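Local structure of solute-binding periplasmic protein of iron/siderophore ABC transporter (Yersinia pestis, 6B2Y) at residues A68-L72 against M176-G180; D131-L137 against V157-D163; R165-L169 against K236-F242; K215-F219 against G247-I251. The protein probably binds chelated iron in the periplasm and delivers it to an ABC transporter for uptake across the inner membrane. All blocks are in the same frame, centred on the assembly; numbering follows the deposited sequence.

Contacts 1 and 2 belong to the half built on the parallel sheet 111-112/81-85/58-60/132-136/159-162, whereas contact 4 lies across the chain's centre at the edge of the second, mixed sheet. Contact 2 forms the sheet edge, and contact 1 sits against it, their centres about 12 Å apart, with L179 packed on I134 and V162. Contact 3, which uses the start of helix 168-182, shared with contact 1, joins the two halves: L137 O of contact 2 lies 2.6 Å from R165 NH2, and G240 CA lies 3.7 Å from N250 ND2 of contact 4. The centres of contacts 2 and 4 are about 34 Å apart. In contact 3, the L169 side chain lies about 4 Å from a bound sodium ion.

Contact 1. Residues A68-L72 against M176-G180; sequences AVSLL and MRLLG
The bent side chain of M176 pushes its methyl end into a hollow formed by A68, L71 and L72. Its CE sits 4.0 Å from L71 CD1 and the same distance from L72 CD2, while the carbonyl oxygen of A68 closes the hollow, with A68 O 3.8 Å from M176 CE. Bends about the CB-CG and CG-SD bonds (chi2 -54°, chi3 -58°) bring this methyl across, although the CB of M176 does not itself aim at the partner. L71 meets the methionine at about a right angle; L72 slides past it in the opposite direction. The arrangement joins helix 66-70 and the residues that follow it to helix 168-182, which packs on the parallel sheet of this half of the periplasmic binding protein: L178 and L179 rest on strand 159-162, and L179 also reaches I134. One turn along from M176, L179 presents a second bump, its CD1 3.6 Å from the methyl CB of A68. The L72 side chain crosses that of L179 at about a right angle, and L72 CD1 settles 3.8 Å from L179 CB and 3.9 Å from G180 N. Beyond the pair, Q188 and A189 of helix 186-207 touch L72.

Contact 2. Residues D131-L137 against V157-D163; sequences DIAIFGL and VPVVFVD
Strands 132-136 and 159-162 pair in parallel, joined by five backbone hydrogen bonds. A133 N and F135 N donate to P158 O and V160 O; V160 N and V162 N return bonds to A133 O and F135 O, and L137 N closes the series on V162 O at 2.9 Å. CA-H...O contacts reinforce them, among them F161 CA to F135 O at 3.2 Å. Among the apolar contacts on one face, F135 CD1 lies 3.6 Å from V159 CG1, and the F161 ring brings CE1 to within 3.7 Å of F135 CB. L152 of helix 147-154 covers A133, F135 and V159. On the other face, beneath helix 168-182, V162 CG2, set between the backbone N and the carbonyl carbon (V162 chi1 -65°), lies 4.2 Å from I134 CG2. The L137 and D163 side chains cross at about a right angle, L137 CD1 3.8 Å from D163 CB. Of the polar atoms, G136 O sits at the F161 ring edge, near its plane. One water donates to L137 O and D163 OD1, the latter at 2.8 Å. D163 OD1 also accepts from R165 N and N166 N, and its OD2 from S167 N and N171 ND2. These several donors would probably stabilise the carboxylate as an anion.

Contact 3. Residues R165-L169 against K236-F242; sequences RNSPL and KGNMGDF
R165 O accepts the shortest direct hydrogen bond between the two segments, from N238 ND2 at 2.8 Å. The amide N-H arrives on a carbonyl lone pair, with the acceptor almost exactly in the amide plane of N238; CG anti to the backbone N (chi1 -163°) swings the amide across to it. The next carbonyl is gripped by the backbone instead: N238 N reaches N166 O at 2.9 Å from well above the carbonyl plane, and G237 CA lies 3.3 Å from N166 O. D241, in the first turn of helix 239-245, meets the start of helix 168-182. Its OD2 takes the N-H of L169 in a fairly straight bond of 2.9 Å, on the anti side of the carboxylate and 30° out of its plane. The P168 ring packs beside this bond, and its CG rests 3.6 Å from F242 CE1. The F242 side chain also packs on A342, I343 and F346 of helix 340-350. A water bridges S167 OG and K236 O, donating to the latter at 2.7 Å. Because the carboxylate of D241 holds a backbone N-H in the first turn of helix 168-182, its negative charge would probably interact favourably with the helix dipole.

Contact 4. Residues K215-F219 against G247-I251; sequences KPSVF and GGNNI
A beta-alpha-beta crossover, with helix 239-245 on the connection, places strand 249-250 alongside 217-221 at the margin of the mixed sheet in one half of the periplasmic binding protein. G247, with positive phi, is the C-prime residue of the Schellman motif that ends the helix, and strand 249-250 follows. Three backbone bonds then join the strands. N249 N donates to P216 O at 2.8 Å; V218 N donates to N249 O from above the carbonyl plane of N249; I251 N meets V218 O at 2.9 Å with an almost straight N-H (168°). On the face that carries V218 and N250, I243 of helix 239-245 covers both side chains; N250 ND2 is held by A234 O, and N250 OD1 accepts from A252 N. Side chains pack at both ends of the pairing. The extended aliphatic chain of K215 passes over G247 O, with K215 CG 3.2 Å from G247 O, an oxygen hydrogen-bonded to Y351 OH. The ammonium forms a salt bridge with E212, and a water links K215 NZ to G248 O, 2.8 Å from each. At the opposite end, I251 reaches two residues with separate branches. Its CG2 touches S217 CB at 3.7 Å, while CG1, set between the backbone N and carbonyl carbon (chi1 69°), carries I251 CD1 to 3.5 Å from F219 CD1.

Contact 1. Residues A68-L72 against M176-G180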
loop_
_atom_site.group_PDB
_atom_site.type_symbol
_atom_site.label_atom_id
_atom_site.label_comp_id
_atom_site.label_asym_id
_atom_site.label_seq_id
_atom_site.Cartn_x
_atom_site.Cartn_y
_atom_site.Cartn_z
ATOM N N ALA A 68 3.851 7.889 -0.966
ATOM C CA ALA A 68 3.020 9.078 -0.803
ATOM C C ALA A 68 3.778 10.334 -1.194
ATOM O O ALA A 68 3.237 11.207 -1.884
ATOM C CB ALA A 68 2.515 9.172 0.640
ATOM N N VAL A 69 5.049 10.420 -0.802
ATOM C CA VAL A 69 5.840 11.608 -1.103
ATOM C C VAL A 69 6.099 11.716 -2.601
ATOM O O VAL A 69 6.099 12.826 -3.151
ATOM C CB VAL A 69 7.140 11.577 -0.275
ATOM C CG1 VAL A 69 8.148 12.638 -0.760
ATOM C CG2 VAL A 69 6.817 11.784 1.182
ATOM N N SER A 70 6.260 10.580 -3.290
ATOM C CA SER A 70 6.502 10.602 -4.735
ATOM C C SER A 70 5.391 11.318 -5.502
ATOM O O SER A 70 5.658 11.911 -6.560
ATOM C CB SER A 70 6.666 9.178 -5.265
ATOM O OG SER A 70 5.414 8.498 -5.360
ATOM N N LEU A 71 4.144 11.277 -5.000
ATOM C CA LEU A 71 3.039 11.930 -5.698
ATOM C C LEU A 71 3.129 13.448 -5.669
ATOM O O LEU A 71 2.410 14.109 -6.428
ATOM C CB LEU A 71 1.700 11.494 -5.088
ATOM C CG LEU A 71 1.405 9.995 -5.206
ATOM C CD1 LEU A 71 0.221 9.615 -4.319
ATOM C CD2 LEU A 71 1.148 9.578 -6.653
ATOM N N LEU A 72 3.988 14.020 -4.822
ATOM C CA LEU A 72 4.083 15.463 -4.659
ATOM C C LEU A 72 5.320 16.055 -5.308
ATOM O O LEU A 72 5.383 17.281 -5.479
ATOM C CB LEU A 72 4.095 15.838 -3.169
ATOM C CG LEU A 72 2.921 15.293 -2.359
ATOM C CD1 LEU A 72 3.019 15.644 -0.868
ATOM C CD2 LEU A 72 1.598 15.765 -2.960
ATOM N N MET A 176 -3.024 12.814 2.387
ATOM C CA MET A 176 -2.385 13.505 1.267
ATOM C C MET A 176 -2.502 15.019 1.399
ATOM O O MET A 176 -1.563 15.744 1.054
ATOM C CB MET A 176 -2.981 13.049 -0.075
ATOM C CG MET A 176 -2.655 11.615 -0.502
ATOM S SD MET A 176 -0.872 11.268 -0.527
ATOM C CE MET A 176 -0.337 12.528 -1.697
ATOM N N ARG A 177 -3.640 15.533 1.892
ATOM C CA ARG A 177 -3.718 16.978 2.098
ATOM C C ARG A 177 -2.695 17.423 3.137
ATOM O O ARG A 177 -1.979 18.420 2.935
ATOM C CB ARG A 177 -5.132 17.399 2.532
ATOM C CG ARG A 177 -5.251 18.931 2.726
ATOM C CD ARG A 177 -6.706 19.398 2.997
ATOM N NE ARG A 177 -7.588 19.044 1.884
ATOM C CZ ARG A 177 -8.409 17.994 1.897
ATOM N NH1 ARG A 177 -8.491 17.212 2.964
ATOM N NH2 ARG A 177 -9.151 17.715 0.834
ATOM N N LEU A 178 -2.587 16.671 4.235
ATOM C CA LEU A 178 -1.614 16.974 5.282
ATOM C C LEU A 178 -0.179 16.971 4.751
ATOM O O LEU A 178 0.626 17.853 5.094
ATOM C CB LEU A 178 -1.763 15.958 6.418
ATOM C CG LEU A 178 -0.620 15.850 7.419
ATOM C CD1 LEU A 178 -0.610 17.108 8.287
ATOM C CD2 LEU A 178 -0.883 14.616 8.271
ATOM N N LEU A 179 0.183 15.959 3.959
ATOM C CA LEU A 179 1.517 15.936 3.361
ATOM C C LEU A 179 1.728 17.130 2.438
ATOM O O LEU A 179 2.814 17.729 2.425
ATOM C CB LEU A 179 1.737 14.632 2.586
ATOM C CG LEU A 179 2.046 13.421 3.463
ATOM C CD1 LEU A 179 2.118 12.111 2.653
ATOM C CD2 LEU A 179 3.340 13.646 4.254
ATOM N N GLY A 180 0.708 17.486 1.655
ATOM C CA GLY A 180 0.827 18.646 0.785
ATOM C C GLY A 180 1.062 19.925 1.562
ATOM O O GLY A 180 1.826 20.791 1.137
#

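Contact 2. Residues D131-L137 against V157-D163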
loop_
_atom_site.group_PDB
_atom_site.type_symbol
_atom_site.label_atom_id
_atom_site.label_comp_id
_atom_site.label_asym_id
_atom_site.label_seq_id
_atom_site.Cartn_x
_atom_site.Cartn_y
_atom_site.Cartn_z
ATOM N N ASP A 131 14.584 18.747 8.124
ATOM C CA ASP A 131 13.587 19.794 8.346
ATOM C C ASP A 131 12.289 19.223 8.909
ATOM O O ASP A 131 11.529 19.941 9.567
ATOM C CB ASP A 131 13.251 20.518 7.031
ATOM C CG ASP A 131 14.410 21.320 6.465
ATOM O OD1 ASP A 131 15.223 21.845 7.254
ATOM O OD2 ASP A 131 14.492 21.439 5.221
ATOM N N ILE A 132 12.016 17.950 8.639
ATOM C CA ILE A 132 10.749 17.315 8.979
ATOM C C ILE A 132 10.934 15.809 8.844
ATOM O O ILE A 132 11.763 15.346 8.046
ATOM C CB ILE A 132 9.620 17.833 8.065
ATOM C CG1 ILE A 132 8.246 17.458 8.618
ATOM C CG2 ILE A 132 9.802 17.329 6.627
ATOM C CD1 ILE A 132 7.124 18.264 8.009
ATOM N N ALA A 133 10.180 15.034 9.623
ATOM C CA ALA A 133 10.157 13.580 9.519
ATOM C C ALA A 133 8.709 13.105 9.460
ATOM O O ALA A 133 7.836 13.691 10.104
ATOM C CB ALA A 133 10.883 12.923 10.702
ATOM N N ILE A 134 8.452 12.056 8.684
ATOM C CA ILE A 134 7.093 11.551 8.484
ATOM C C ILE A 134 7.036 10.112 8.974
ATOM O O ILE A 134 7.930 9.316 8.657
ATOM C CB ILE A 134 6.672 11.634 7.004
ATOM C CG1 ILE A 134 6.906 13.048 6.453
ATOM C CG2 ILE A 134 5.229 11.223 6.846
ATOM C CD1 ILE A 134 6.868 13.124 4.942
ATOM N N PHE A 135 6.002 9.783 9.755
ATOM C CA PHE A 135 5.743 8.416 10.192
ATOM C C PHE A 135 4.286 8.061 9.951
ATOM O O PHE A 135 3.449 8.923 9.686
ATOM C CB PHE A 135 6.041 8.212 11.682
ATOM C CG PHE A 135 7.488 8.318 12.032
ATOM C CD1 PHE A 135 8.090 9.560 12.168
ATOM C CD2 PHE A 135 8.238 7.178 12.265
ATOM C CE1 PHE A 135 9.421 9.660 12.507
ATOM C CE2 PHE A 135 9.563 7.281 12.609
ATOM C CZ PHE A 135 10.152 8.515 12.732
ATOM N N GLY A 136 3.977 6.774 10.097
ATOM C CA GLY A 136 2.607 6.303 10.045
ATOM C C GLY A 136 2.059 6.111 11.448
ATOM O O GLY A 136 2.815 5.911 12.394
ATOM N N LEU A 137 0.734 6.221 11.579
ATOM C CA LEU A 137 0.077 5.881 12.834
ATOM C C LEU A 137 0.364 4.428 13.188
ATOM O O LEU A 137 0.535 3.576 12.311
ATOM C CB LEU A 137 -1.431 6.077 12.725
ATOM C CG LEU A 137 -2.024 7.469 12.667
ATOM C CD1 LEU A 137 -3.538 7.330 12.687
ATOM C CD2 LEU A 137 -1.538 8.301 13.829
ATOM N N VAL A 157 13.024 18.401 15.972
ATOM C CA VAL A 157 12.646 18.209 14.568
ATOM C C VAL A 157 11.154 17.892 14.502
ATOM O O VAL A 157 10.682 17.018 15.251
ATOM C CB VAL A 157 13.474 17.094 13.934
ATOM C CG1 VAL A 157 12.912 16.705 12.566
ATOM C CG2 VAL A 157 14.927 17.522 13.791
ATOM N N PRO A 158 10.386 18.567 13.644
ATOM C CA PRO A 158 8.941 18.302 13.582
ATOM C C PRO A 158 8.664 16.913 13.026
ATOM O O PRO A 158 9.246 16.512 12.020
ATOM C CB PRO A 158 8.415 19.397 12.642
ATOM C CG PRO A 158 9.576 20.334 12.403
ATOM C CD PRO A 158 10.812 19.564 12.648
ATOM N N VAL A 159 7.753 16.192 13.678
ATOM C CA VAL A 159 7.337 14.857 13.257
ATOM C C VAL A 159 5.853 14.910 12.909
ATOM O O VAL A 159 5.045 15.414 13.700
ATOM C CB VAL A 159 7.601 13.810 14.356
ATOM C CG1 VAL A 159 7.033 12.466 13.961
ATOM C CG2 VAL A 159 9.096 13.713 14.676
ATOM N N VAL A 160 5.494 14.393 11.738
ATOM C CA VAL A 160 4.112 14.419 11.254
ATOM C C VAL A 160 3.672 12.981 10.994
ATOM O O VAL A 160 4.374 12.240 10.295
ATOM C CB VAL A 160 3.985 15.263 9.971
ATOM C CG1 VAL A 160 2.638 15.023 9.298
ATOM C CG2 VAL A 160 4.207 16.740 10.273
ATOM N N PHE A 161 2.506 12.598 11.540
ATOM C CA PHE A 161 1.937 11.266 11.340
ATOM C C PHE A 161 0.881 11.279 10.245
ATOM O O PHE A 161 0.038 12.176 10.198
ATOM C CB PHE A 161 1.317 10.720 12.629
ATOM C CG PHE A 161 2.333 10.358 13.663
ATOM C CD1 PHE A 161 2.910 9.091 13.673
ATOM C CD2 PHE A 161 2.752 11.292 14.595
ATOM C CE1 PHE A 161 3.872 8.768 14.616
ATOM C CE2 PHE A 161 3.720 10.968 15.541
ATOM C CZ PHE A 161 4.272 9.708 15.546
ATOM N N VAL A 162 0.937 10.271 9.369
ATOM C CA VAL A 162 -0.067 10.022 8.337
ATOM C C VAL A 162 -0.656 8.636 8.572
ATOM O O VAL A 162 -0.187 7.878 9.417
ATOM C CB VAL A 162 0.511 10.125 6.914
ATOM C CG1 VAL A 162 0.974 11.546 6.621
ATOM C CG2 VAL A 162 1.660 9.088 6.728
ATOM N N ASP A 163 -1.713 8.308 7.823
ATOM C CA ASP A 163 -2.217 6.939 7.856
ATOM C C ASP A 163 -2.804 6.552 6.503
ATOM O O ASP A 163 -3.752 7.192 6.025
ATOM C CB ASP A 163 -3.285 6.737 8.930
ATOM C CG ASP A 163 -3.850 5.317 8.904
ATOM O OD1 ASP A 163 -3.051 4.362 8.945
ATOM O OD2 ASP A 163 -5.090 5.167 8.810
HETATM O O HOH W 1 -0.315 4.048 9.627
#

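Contact 3. Residues R165-L169 against K236-F242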
loop_
_atom_site.group_PDB
_atom_site.type_symbol
_atom_site.label_atom_id
_atom_site.label_comp_id
_atom_site.label_asym_id
_atom_site.label_seq_id
_atom_site.Cartn_x
_atom_site.Cartn_y
_atom_site.Cartn_z
ATOM N N ARG A 165 -2.886 2.914 6.350
ATOM C CA ARG A 165 -2.872 1.513 6.740
ATOM C C ARG A 165 -4.054 1.129 7.614
ATOM O O ARG A 165 -4.697 0.105 7.373
ATOM C CB ARG A 165 -1.565 1.197 7.488
ATOM C CG ARG A 165 -1.205 -0.307 7.478
ATOM C CD ARG A 165 -0.125 -0.645 8.517
ATOM N NE ARG A 165 -0.536 -0.142 9.821
ATOM C CZ ARG A 165 0.132 0.766 10.521
ATOM N NH1 ARG A 165 1.283 1.241 10.055
ATOM N NH2 ARG A 165 -0.344 1.176 11.693
ATOM N N ASN A 166 -4.335 1.911 8.658
ATOM C CA ASN A 166 -5.390 1.538 9.595
ATOM C C ASN A 166 -6.760 1.680 8.953
ATOM O O ASN A 166 -7.554 0.731 8.907
ATOM C CB ASN A 166 -5.301 2.402 10.853
ATOM C CG ASN A 166 -4.026 2.162 11.629
ATOM O OD1 ASN A 166 -3.301 1.214 11.357
ATOM N ND2 ASN A 166 -3.754 3.015 12.620
ATOM N N SER A 167 -7.063 2.875 8.457
ATOM C CA SER A 167 -8.361 3.159 7.853
ATOM C C SER A 167 -8.151 3.934 6.565
ATOM O O SER A 167 -8.358 5.154 6.519
ATOM C CB SER A 167 -9.236 3.939 8.837
ATOM O OG SER A 167 -9.108 3.360 10.138
ATOM N N PRO A 168 -7.753 3.257 5.485
ATOM C CA PRO A 168 -7.512 3.989 4.231
ATOM C C PRO A 168 -8.763 4.623 3.646
ATOM O O PRO A 168 -8.645 5.632 2.943
ATOM C CB PRO A 168 -6.916 2.923 3.292
ATOM C CG PRO A 168 -7.270 1.605 3.894
ATOM C CD PRO A 168 -7.388 1.826 5.377
ATOM N N LEU A 169 -9.956 4.094 3.932
ATOM C CA LEU A 169 -11.177 4.744 3.449
ATOM C C LEU A 169 -11.291 6.169 3.987
ATOM O O LEU A 169 -11.563 7.115 3.230
ATOM C CB LEU A 169 -12.407 3.920 3.842
ATOM C CG LEU A 169 -13.725 4.690 3.670
ATOM C CD1 LEU A 169 -14.291 4.432 2.291
ATOM C CD2 LEU A 169 -14.750 4.338 4.749
ATOM N N LYS A 236 -11.641 -4.619 10.339
ATOM C CA LYS A 236 -12.318 -3.320 10.251
ATOM C C LYS A 236 -11.329 -2.219 9.866
ATOM O O LYS A 236 -10.982 -1.334 10.659
ATOM C CB LYS A 236 -13.006 -2.988 11.568
ATOM C CG LYS A 236 -13.931 -4.076 12.090
ATOM C CD LYS A 236 -13.984 -3.998 13.620
ATOM C CE LYS A 236 -15.313 -4.497 14.146
ATOM N NZ LYS A 236 -15.377 -5.970 14.016
ATOM N N GLY A 237 -10.893 -2.270 8.608
ATOM C CA GLY A 237 -9.939 -1.321 8.084
ATOM C C GLY A 237 -8.974 -2.017 7.145
ATOM O O GLY A 237 -9.248 -3.116 6.666
ATOM N N ASN A 238 -7.850 -1.349 6.894
ATOM C CA ASN A 238 -6.871 -1.776 5.894
ATOM C C ASN A 238 -7.557 -2.274 4.625
ATOM O O ASN A 238 -8.491 -1.627 4.149
ATOM C CB ASN A 238 -5.949 -2.824 6.494
ATOM C CG ASN A 238 -4.667 -3.002 5.680
ATOM O OD1 ASN A 238 -4.513 -4.002 4.993
ATOM N ND2 ASN A 238 -3.766 -2.022 5.736
ATOM N N MET A 239 -7.120 -3.417 4.061
ATOM C CA MET A 239 -7.678 -3.846 2.792
ATOM C C MET A 239 -9.145 -4.228 2.912
ATOM O O MET A 239 -9.839 -4.269 1.892
ATOM C CB MET A 239 -6.851 -5.013 2.230
ATOM C CG MET A 239 -5.455 -4.606 1.799
ATOM S SD MET A 239 -5.068 -5.442 0.257
ATOM C CE MET A 239 -3.295 -5.214 0.051
ATOM N N GLY A 240 -9.629 -4.485 4.135
ATOM C CA GLY A 240 -11.064 -4.589 4.351
ATOM C C GLY A 240 -11.817 -3.388 3.815
ATOM O O GLY A 240 -12.911 -3.525 3.257
ATOM N N ASP A 241 -11.239 -2.188 3.969
ATOM C CA ASP A 241 -11.852 -0.990 3.398
ATOM C C ASP A 241 -12.008 -1.111 1.886
ATOM O O ASP A 241 -12.994 -0.624 1.312
ATOM C CB ASP A 241 -11.006 0.250 3.737
ATOM C CG ASP A 241 -11.221 0.742 5.158
ATOM O OD1 ASP A 241 -12.037 0.133 5.890
ATOM O OD2 ASP A 241 -10.582 1.753 5.539
ATOM N N PHE A 242 -11.021 -1.708 1.209
ATOM C CA PHE A 242 -11.118 -1.837 -0.246
ATOM C C PHE A 242 -12.197 -2.831 -0.634
ATOM O O PHE A 242 -12.899 -2.633 -1.636
ATOM C CB PHE A 242 -9.787 -2.290 -0.853
ATOM C CG PHE A 242 -8.592 -1.508 -0.374
ATOM C CD1 PHE A 242 -8.713 -0.190 0.042
ATOM C CD2 PHE A 242 -7.330 -2.102 -0.375
ATOM C CE1 PHE A 242 -7.597 0.519 0.480
ATOM C CE2 PHE A 242 -6.225 -1.403 0.056
ATOM C CZ PHE A 242 -6.360 -0.105 0.490
HETATM O O HOH W 2 -11.241 1.358 10.202
#

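Contact 4. Residues K215-F219 against G247-I251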
loop_
_atom_site.group_PDB
_atom_site.type_symbol
_atom_site.label_atom_id
_atom_site.label_comp_id
_atom_site.label_asym_id
_atom_site.label_seq_id
_atom_site.Cartn_x
_atom_site.Cartn_y
_atom_site.Cartn_z
ATOM N N LYS A 215 -23.993 -9.241 -2.474
ATOM C CA LYS A 215 -22.544 -9.028 -2.440
ATOM C C LYS A 215 -21.798 -10.342 -2.200
ATOM O O LYS A 215 -22.155 -11.101 -1.287
ATOM C CB LYS A 215 -22.175 -8.044 -1.345
ATOM C CG LYS A 215 -22.691 -6.660 -1.615
ATOM C CD LYS A 215 -22.269 -5.687 -0.533
ATOM C CE LYS A 215 -22.772 -4.290 -0.874
ATOM N NZ LYS A 215 -22.276 -3.291 0.125
ATOM N N PRO A 216 -20.744 -10.608 -2.968
ATOM C CA PRO A 216 -19.963 -11.829 -2.736
ATOM C C PRO A 216 -19.190 -11.749 -1.428
ATOM O O PRO A 216 -18.693 -10.687 -1.045
ATOM C CB PRO A 216 -19.013 -11.865 -3.935
ATOM C CG PRO A 216 -18.798 -10.407 -4.254
ATOM C CD PRO A 216 -20.149 -9.759 -4.007
ATOM N N SER A 217 -19.093 -12.882 -0.735
ATOM C CA SER A 217 -18.261 -12.943 0.456
ATOM C C SER A 217 -16.812 -13.079 0.011
ATOM O O SER A 217 -16.519 -13.707 -1.008
ATOM C CB SER A 217 -18.669 -14.104 1.362
ATOM O OG SER A 217 -18.650 -15.337 0.666
ATOM N N VAL A 218 -15.914 -12.448 0.754
ATOM C CA VAL A 218 -14.529 -12.290 0.327
ATOM C C VAL A 218 -13.622 -12.574 1.511
ATOM O O VAL A 218 -13.847 -12.063 2.613
ATOM C CB VAL A 218 -14.239 -10.868 -0.199
ATOM C CG1 VAL A 218 -12.753 -10.754 -0.642
ATOM C CG2 VAL A 218 -15.185 -10.483 -1.334
ATOM N N PHE A 219 -12.566 -13.347 1.272
ATOM C CA PHE A 219 -11.479 -13.476 2.232
ATOM C C PHE A 219 -10.187 -13.034 1.568
ATOM O O PHE A 219 -9.855 -13.517 0.478
ATOM C CB PHE A 219 -11.313 -14.907 2.746
ATOM C CG PHE A 219 -10.197 -15.045 3.745
ATOM C CD1 PHE A 219 -10.318 -14.490 5.011
ATOM C CD2 PHE A 219 -9.009 -15.678 3.405
ATOM C CE1 PHE A 219 -9.287 -14.587 5.934
ATOM C CE2 PHE A 219 -7.977 -15.778 4.333
ATOM C CZ PHE A 219 -8.120 -15.234 5.591
ATOM N N GLY A 247 -17.709 -3.317 -3.057
ATOM C CA GLY A 247 -18.970 -4.027 -3.023
ATOM C C GLY A 247 -18.901 -5.475 -2.602
ATOM O O GLY A 247 -19.825 -6.242 -2.903
ATOM N N GLY A 248 -17.833 -5.886 -1.924
ATOM C CA GLY A 248 -17.746 -7.215 -1.370
ATOM C C GLY A 248 -18.107 -7.241 0.103
ATOM O O GLY A 248 -18.232 -6.211 0.767
ATOM N N ASN A 249 -18.235 -8.458 0.619
ATOM C CA ASN A 249 -18.525 -8.696 2.029
ATOM C C ASN A 249 -17.318 -9.409 2.647
ATOM O O ASN A 249 -17.150 -10.617 2.472
ATOM C CB ASN A 249 -19.815 -9.508 2.168
ATOM C CG ASN A 249 -20.006 -10.082 3.556
ATOM O OD1 ASN A 249 -19.553 -9.510 4.552
ATOM N ND2 ASN A 249 -20.703 -11.222 3.637
ATOM N N ASN A 250 -16.494 -8.653 3.378
ATOM C CA ASN A 250 -15.283 -9.169 4.020
ATOM C C ASN A 250 -15.641 -10.118 5.162
ATOM O O ASN A 250 -16.109 -9.679 6.221
ATOM C CB ASN A 250 -14.431 -8.002 4.520
ATOM C CG ASN A 250 -13.200 -8.457 5.283
ATOM O OD1 ASN A 250 -12.814 -9.626 5.229
ATOM N ND2 ASN A 250 -12.568 -7.519 6.008
ATOM N N ILE A 251 -15.396 -11.425 4.963
ATOM C CA ILE A 251 -15.743 -12.419 5.979
ATOM C C ILE A 251 -14.969 -12.215 7.271
ATOM O O ILE A 251 -15.352 -12.760 8.313
ATOM C CB ILE A 251 -15.527 -13.860 5.451
ATOM C CG1 ILE A 251 -14.032 -14.143 5.259
ATOM C CG2 ILE A 251 -16.315 -14.069 4.159
ATOM C CD1 ILE A 251 -13.608 -15.602 5.463
HETATM O O HOH W 3 -19.538 -3.803 0.374
#